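Local coordinates for Mlr3007 protein (Mesorhizobium loti, PDB 3QQM), which probably catalyses the pyridoxal-phosphate-dependent transfer of the amino group between branched-chain amino acids and 2-oxoglutarate, at residues Y90-R102 / V208-V221. Residues are numbered along the deposited sequence; the frame is centred on the assembly and turned at random. Where two conformers were deposited one is given.
Sequences YEPLAADKVWILR and VGNSLRGLIPAKLV. With EDO (1,2-ethanediol), chain U; EDO (1,2-ethanediol), chain B; EDO (1,2-ethanediol), chain V.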
loop_
_atom_site.group_PDB
_atom_site.type_symbol
_atom_site.label_atom_id
_atom_site.label_comp_id
_atom_site.label_asym_id
_atom_site.label_seq_id
_atom_site.Cartn_x
_atom_site.Cartn_y
_atom_site.Cartn_z
ATOM N N TYR A 90 -8.068 -0.132 -14.929
ATOM C CA TYR A 90 -7.674 0.855 -13.936
ATOM C C TYR A 90 -8.534 2.099 -14.126
ATOM O O TYR A 90 -8.752 2.543 -15.249
ATOM C CB TYR A 90 -6.194 1.190 -14.075
ATOM C CG TYR A 90 -5.725 2.389 -13.263
ATOM C CD1 TYR A 90 -5.881 2.425 -11.878
ATOM C CD2 TYR A 90 -5.061 3.457 -13.871
ATOM C CE1 TYR A 90 -5.430 3.522 -11.124
ATOM C CE2 TYR A 90 -4.600 4.549 -13.118
ATOM C CZ TYR A 90 -4.791 4.570 -11.755
ATOM O OH TYR A 90 -4.343 5.630 -11.000
ATOM N N GLU A 91 -9.058 2.635 -13.027
ATOM C CA GLU A 91 -9.912 3.834 -13.099
ATOM C C GLU A 91 -9.171 4.959 -12.429
ATOM O O GLU A 91 -9.273 5.145 -11.243
ATOM C CB GLU A 91 -11.254 3.556 -12.419
ATOM C CG GLU A 91 -12.032 2.353 -13.043
ATOM C CD GLU A 91 -13.338 2.041 -12.292
ATOM O OE1 GLU A 91 -13.443 2.406 -11.082
ATOM O OE2 GLU A 91 -14.254 1.437 -12.906
ATOM N N PRO A 92 -8.418 5.727 -13.188
ATOM C CA PRO A 92 -7.664 6.745 -12.467
ATOM C C PRO A 92 -8.528 7.796 -11.793
ATOM O O PRO A 92 -9.693 7.977 -12.163
ATOM C CB PRO A 92 -6.822 7.391 -13.567
ATOM C CG PRO A 92 -7.642 7.214 -14.832
ATOM C CD PRO A 92 -8.518 6.008 -14.635
ATOM N N LEU A 93 -7.967 8.446 -10.771
ATOM C CA LEU A 93 -8.657 9.537 -10.099
ATOM C C LEU A 93 -8.496 10.776 -10.968
ATOM O O LEU A 93 -7.458 10.938 -11.639
ATOM C CB LEU A 93 -8.040 9.844 -8.728
ATOM C CG LEU A 93 -8.034 8.774 -7.620
ATOM C CD1 LEU A 93 -7.339 9.331 -6.404
ATOM C CD2 LEU A 93 -9.437 8.318 -7.261
ATOM N N ALA A 94 -9.511 11.642 -10.982
ATOM C CA ALA A 94 -9.414 12.936 -11.713
ATOM C C ALA A 94 -8.238 13.696 -11.096
ATOM O O ALA A 94 -7.963 13.537 -9.891
ATOM C CB ALA A 94 -10.678 13.733 -11.577
ATOM N N ALA A 95 -7.535 14.495 -11.911
ATOM C CA ALA A 95 -6.348 15.255 -11.442
ATOM C C ALA A 95 -6.648 16.228 -10.306
ATOM O O ALA A 95 -5.787 16.465 -9.447
ATOM C CB ALA A 95 -5.693 16.024 -12.619
ATOM N N ASP A 96 -7.867 16.775 -10.300
ATOM C CA ASP A 96 -8.263 17.749 -9.282
ATOM C C ASP A 96 -8.876 17.094 -8.030
ATOM O O ASP A 96 -9.300 17.784 -7.114
ATOM C CB ASP A 96 -9.233 18.784 -9.894
ATOM C CG ASP A 96 -8.570 19.647 -10.979
ATOM O OD1 ASP A 96 -7.325 19.583 -11.103
ATOM O OD2 ASP A 96 -9.289 20.406 -11.687
ATOM N N LYS A 97 -8.906 15.765 -7.988
ATOM C CA LYS A 97 -9.467 15.056 -6.847
ATOM C C LYS A 97 -8.574 15.148 -5.616
ATOM O O LYS A 97 -7.382 14.892 -5.699
ATOM C CB LYS A 97 -9.687 13.586 -7.207
ATOM C CG LYS A 97 -10.390 12.748 -6.145
ATOM C CD LYS A 97 -11.821 13.212 -5.867
ATOM C CE LYS A 97 -12.493 12.335 -4.820
ATOM N NZ LYS A 97 -13.845 12.809 -4.423
ATOM N N VAL A 98 -9.163 15.556 -4.484
ATOM C CA VAL A 98 -8.451 15.628 -3.214
ATOM C C VAL A 98 -9.153 14.694 -2.244
ATOM O O VAL A 98 -10.346 14.807 -2.032
ATOM C CB VAL A 98 -8.420 17.053 -2.621
ATOM C CG1 VAL A 98 -7.765 17.042 -1.219
ATOM C CG2 VAL A 98 -7.677 18.013 -3.552
ATOM N N TRP A 99 -8.411 13.738 -1.704
ATOM C CA TRP A 99 -8.924 12.771 -0.726
ATOM C C TRP A 99 -8.960 13.332 0.695
ATOM O O TRP A 99 -7.989 13.956 1.149
ATOM C CB TRP A 99 -8.044 11.514 -0.749
ATOM C CG TRP A 99 -8.487 10.472 -1.703
ATOM C CD1 TRP A 99 -9.251 10.647 -2.825
ATOM C CD2 TRP A 99 -8.028 9.126 -1.748
ATOM N NE1 TRP A 99 -9.417 9.462 -3.473
ATOM C CE2 TRP A 99 -8.653 8.512 -2.853
ATOM C CE3 TRP A 99 -7.204 8.364 -0.930
ATOM C CZ2 TRP A 99 -8.476 7.183 -3.157
ATOM C CZ3 TRP A 99 -7.028 7.050 -1.225
ATOM C CH2 TRP A 99 -7.665 6.459 -2.334
ATOM N N ILE A 100 -10.094 13.108 1.370
ATOM C CA ILE A 100 -10.297 13.540 2.735
ATOM C C ILE A 100 -9.799 12.438 3.647
ATOM O O ILE A 100 -10.162 11.273 3.463
ATOM C CB ILE A 100 -11.793 13.766 3.053
ATOM C CG1 ILE A 100 -12.428 14.780 2.089
ATOM C CG2 ILE A 100 -11.964 14.230 4.507
ATOM C CD1 ILE A 100 -13.916 14.982 2.331
ATOM N N LEU A 101 -8.968 12.799 4.623
ATOM C CA LEU A 101 -8.427 11.823 5.571
ATOM C C LEU A 101 -8.980 12.045 6.943
ATOM O O LEU A 101 -9.242 13.183 7.322
ATOM C CB LEU A 101 -6.901 11.957 5.673
ATOM C CG LEU A 101 -6.145 11.909 4.369
ATOM C CD1 LEU A 101 -4.676 12.122 4.628
ATOM C CD2 LEU A 101 -6.386 10.590 3.670
ATOM N N ARG A 102 -9.113 10.952 7.696
ATOM C CA ARG A 102 -9.550 10.980 9.087
ATOM C C ARG A 102 -8.667 9.986 9.869
ATOM O O ARG A 102 -8.098 9.040 9.283
ATOM C CB ARG A 102 -11.014 10.572 9.246
ATOM C CG ARG A 102 -12.004 11.353 8.413
ATOM C CD ARG A 102 -12.161 12.747 8.863
ATOM N NE ARG A 102 -12.896 12.801 10.128
ATOM C CZ ARG A 102 -14.217 12.978 10.234
ATOM N NH1 ARG A 102 -14.989 13.125 9.152
ATOM N NH2 ARG A 102 -14.765 13.004 11.433
ATOM N N VAL A 208 -1.284 10.979 0.115
ATOM C CA VAL A 208 -1.273 9.569 0.495
ATOM C C VAL A 208 -1.008 8.915 -0.837
ATOM O O VAL A 208 -1.319 9.492 -1.877
ATOM C CB VAL A 208 -2.560 9.055 1.165
ATOM C CG1 VAL A 208 -2.659 9.608 2.608
ATOM C CG2 VAL A 208 -3.807 9.374 0.333
ATOM N N GLY A 209 -0.374 7.762 -0.851
ATOM C CA GLY A 209 -0.126 7.115 -2.136
ATOM C C GLY A 209 0.199 5.657 -2.081
ATOM O O GLY A 209 0.443 5.099 -0.998
ATOM N N ASN A 210 0.118 5.024 -3.252
ATOM C CA ASN A 210 0.464 3.633 -3.420
ATOM C C ASN A 210 0.962 3.425 -4.839
ATOM O O ASN A 210 0.922 4.341 -5.660
ATOM C CB ASN A 210 -0.677 2.681 -3.054
ATOM C CG ASN A 210 -1.940 2.910 -3.860
ATOM O OD1 ASN A 210 -1.910 3.288 -5.025
ATOM N ND2 ASN A 210 -3.057 2.612 -3.247
ATOM N N SER A 211 1.484 2.235 -5.109
ATOM C CA SER A 211 2.038 1.951 -6.426
ATOM C C SER A 211 0.969 2.028 -7.519
ATOM O O SER A 211 1.235 2.466 -8.615
ATOM C CB SER A 211 2.699 0.573 -6.460
ATOM O OG SER A 211 3.405 0.420 -7.675
ATOM N N LEU A 212 -0.230 1.582 -7.196
ATOM C CA LEU A 212 -1.307 1.583 -8.140
ATOM C C LEU A 212 -1.693 2.988 -8.594
ATOM O O LEU A 212 -1.799 3.236 -9.784
ATOM C CB LEU A 212 -2.537 0.894 -7.553
ATOM C CG LEU A 212 -3.777 0.932 -8.437
ATOM C CD1 LEU A 212 -3.490 0.266 -9.814
ATOM C CD2 LEU A 212 -5.025 0.315 -7.718
ATOM N N ARG A 213 -1.857 3.905 -7.649
ATOM C CA ARG A 213 -2.346 5.254 -7.993
ATOM C C ARG A 213 -1.362 6.388 -8.010
ATOM O O ARG A 213 -1.707 7.449 -8.488
ATOM C CB ARG A 213 -3.480 5.653 -7.034
ATOM C CG ARG A 213 -4.663 4.757 -7.121
ATOM C CD ARG A 213 -5.901 5.335 -6.460
ATOM N NE ARG A 213 -7.047 4.421 -6.609
ATOM C CZ ARG A 213 -7.845 4.398 -7.669
ATOM N NH1 ARG A 213 -7.659 5.231 -8.681
ATOM N NH2 ARG A 213 -8.823 3.517 -7.732
ATOM N N GLY A 214 -0.153 6.185 -7.526
ATOM C CA GLY A 214 0.797 7.289 -7.437
ATOM C C GLY A 214 0.376 8.170 -6.253
ATOM O O GLY A 214 -0.400 7.713 -5.391
ATOM N N LEU A 215 0.899 9.409 -6.174
ATOM C CA LEU A 215 0.519 10.332 -5.091
ATOM C C LEU A 215 -0.866 10.914 -5.302
ATOM O O LEU A 215 -1.263 11.279 -6.422
ATOM C CB LEU A 215 1.517 11.478 -4.945
ATOM C CG LEU A 215 2.876 11.101 -4.375
ATOM C CD1 LEU A 215 3.840 12.245 -4.519
ATOM C CD2 LEU A 215 2.736 10.656 -2.899
ATOM N N ILE A 216 -1.599 10.989 -4.204
ATOM C CA ILE A 216 -2.930 11.508 -4.190
ATOM C C ILE A 216 -2.968 12.692 -3.225
ATOM O O ILE A 216 -2.694 12.537 -2.033
ATOM C CB ILE A 216 -3.917 10.457 -3.714
ATOM C CG1 ILE A 216 -3.801 9.173 -4.560
ATOM C CG2 ILE A 216 -5.351 11.011 -3.760
ATOM C CD1 ILE A 216 -4.527 7.992 -3.957
ATOM N N PRO A 217 -3.275 13.891 -3.740
ATOM C CA PRO A 217 -3.379 15.045 -2.857
ATOM C C PRO A 217 -4.412 14.756 -1.796
ATOM O O PRO A 217 -5.439 14.190 -2.109
ATOM C CB PRO A 217 -3.871 16.169 -3.790
ATOM C CG PRO A 217 -3.492 15.735 -5.133
ATOM C CD PRO A 217 -3.574 14.238 -5.131
ATOM N N ALA A 218 -4.154 15.154 -0.559
ATOM C CA ALA A 218 -5.093 14.854 0.509
ATOM C C ALA A 218 -5.253 16.001 1.488
ATOM O O ALA A 218 -4.419 16.919 1.546
ATOM C CB ALA A 218 -4.667 13.601 1.227
ATOM N N LYS A 219 -6.333 15.951 2.256
ATOM C CA LYS A 219 -6.606 16.996 3.210
ATOM C C LYS A 219 -7.045 16.347 4.495
ATOM O O LYS A 219 -7.879 15.452 4.508
ATOM C CB LYS A 219 -7.673 17.933 2.675
ATOM C CG LYS A 219 -7.683 19.286 3.335
ATOM C CD LYS A 219 -8.736 20.227 2.686
ATOM C CE LYS A 219 -10.168 19.906 3.145
ATOM N NZ LYS A 219 -10.398 20.297 4.582
ATOM N N LEU A 220 -6.483 16.828 5.579
ATOM C CA LEU A 220 -6.728 16.277 6.895
ATOM C C LEU A 220 -7.953 16.889 7.523
ATOM O O LEU A 220 -8.224 18.064 7.333
ATOM C CB LEU A 220 -5.521 16.571 7.765
ATOM C CG LEU A 220 -5.259 15.602 8.889
ATOM C CD1 LEU A 220 -4.903 14.256 8.270
ATOM C CD2 LEU A 220 -4.139 16.114 9.771
ATOM N N VAL A 221 -8.729 16.066 8.215
ATOM C CA VAL A 221 -9.930 16.520 8.889
ATOM C C VAL A 221 -10.073 15.874 10.255
ATOM O O VAL A 221 -9.391 14.876 10.599
ATOM C CB VAL A 221 -11.172 16.189 8.103
ATOM C CG1 VAL A 221 -12.411 16.578 8.910
ATOM C CG2 VAL A 221 -11.143 16.901 6.764
ATOM O OXT VAL A 221 -10.918 16.347 11.034
HETATM C C1 EDO U . -12.356 9.720 -8.135
HETATM O O1 EDO U . -13.445 9.284 -7.316
HETATM C C2 EDO U . -12.840 10.751 -9.129
HETATM O O2 EDO U . -11.722 11.454 -9.672
HETATM C C1 EDO B . -16.385 11.503 -2.123
HETATM O O1 EDO B . -14.972 11.305 -2.272
HETATM C C2 EDO B . -16.755 11.641 -0.648
HETATM O O2 EDO B . -15.852 12.520 0.049
HETATM C C1 EDO V . -3.349 19.009 -0.497
HETATM O O1 EDO V . -2.740 19.325 0.762
HETATM C C2 EDO V . -2.400 19.342 -1.651
HETATM O O2 EDO V . -1.274 18.444 -1.687
HETATM O O HOH W 1 -5.737 7.170 -9.644
#
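Ile216 lies beneath the indole of Trp99, its CD1 3.8 Å from the centroid of the six-membered ring in a CH-pi contact and its CG2 nearer the pyrrole side. The pair illustrates how a mixed beta-sheet of this class-IV aminotransferase (fold type IV) packs on one face where strand 99-102 runs parallel to strand 214-220. Val208 CG2, from antiparallel strand 208-210, meets the indole at CE3, while Leu101 CD1 touches both Val208 CG1 and Ala218 CB. With Trp99 replaced by alanine, Ile216 and Val208 are likely to lose their shared aromatic cover, opening a gap beside the sheet. Outward, a parallel ladder forms: Trp99 N gives to Pro217 O, Lys219 N to Trp99 O (2.8 Å) and Leu101 N to Lys219 O. From the turn between strands 208-210 and 214-220, where Ser211 N binds the cofactor phosphate, Arg213 reaches residues 90-93 with CG anti to the carbonyl carbon (chi1 -62°) and an extended chain, Leu93 CD2 lying over one guanidinium face. Arg213 NH1 donates almost straight (172°) to Glu91 O, 3.0 Å away in the guanidinium plane. Arg213 NH1 also donates to a water, 2.9 Å away, that accepts from Leu93 N and hydrogen-bonds Tyr90 OH.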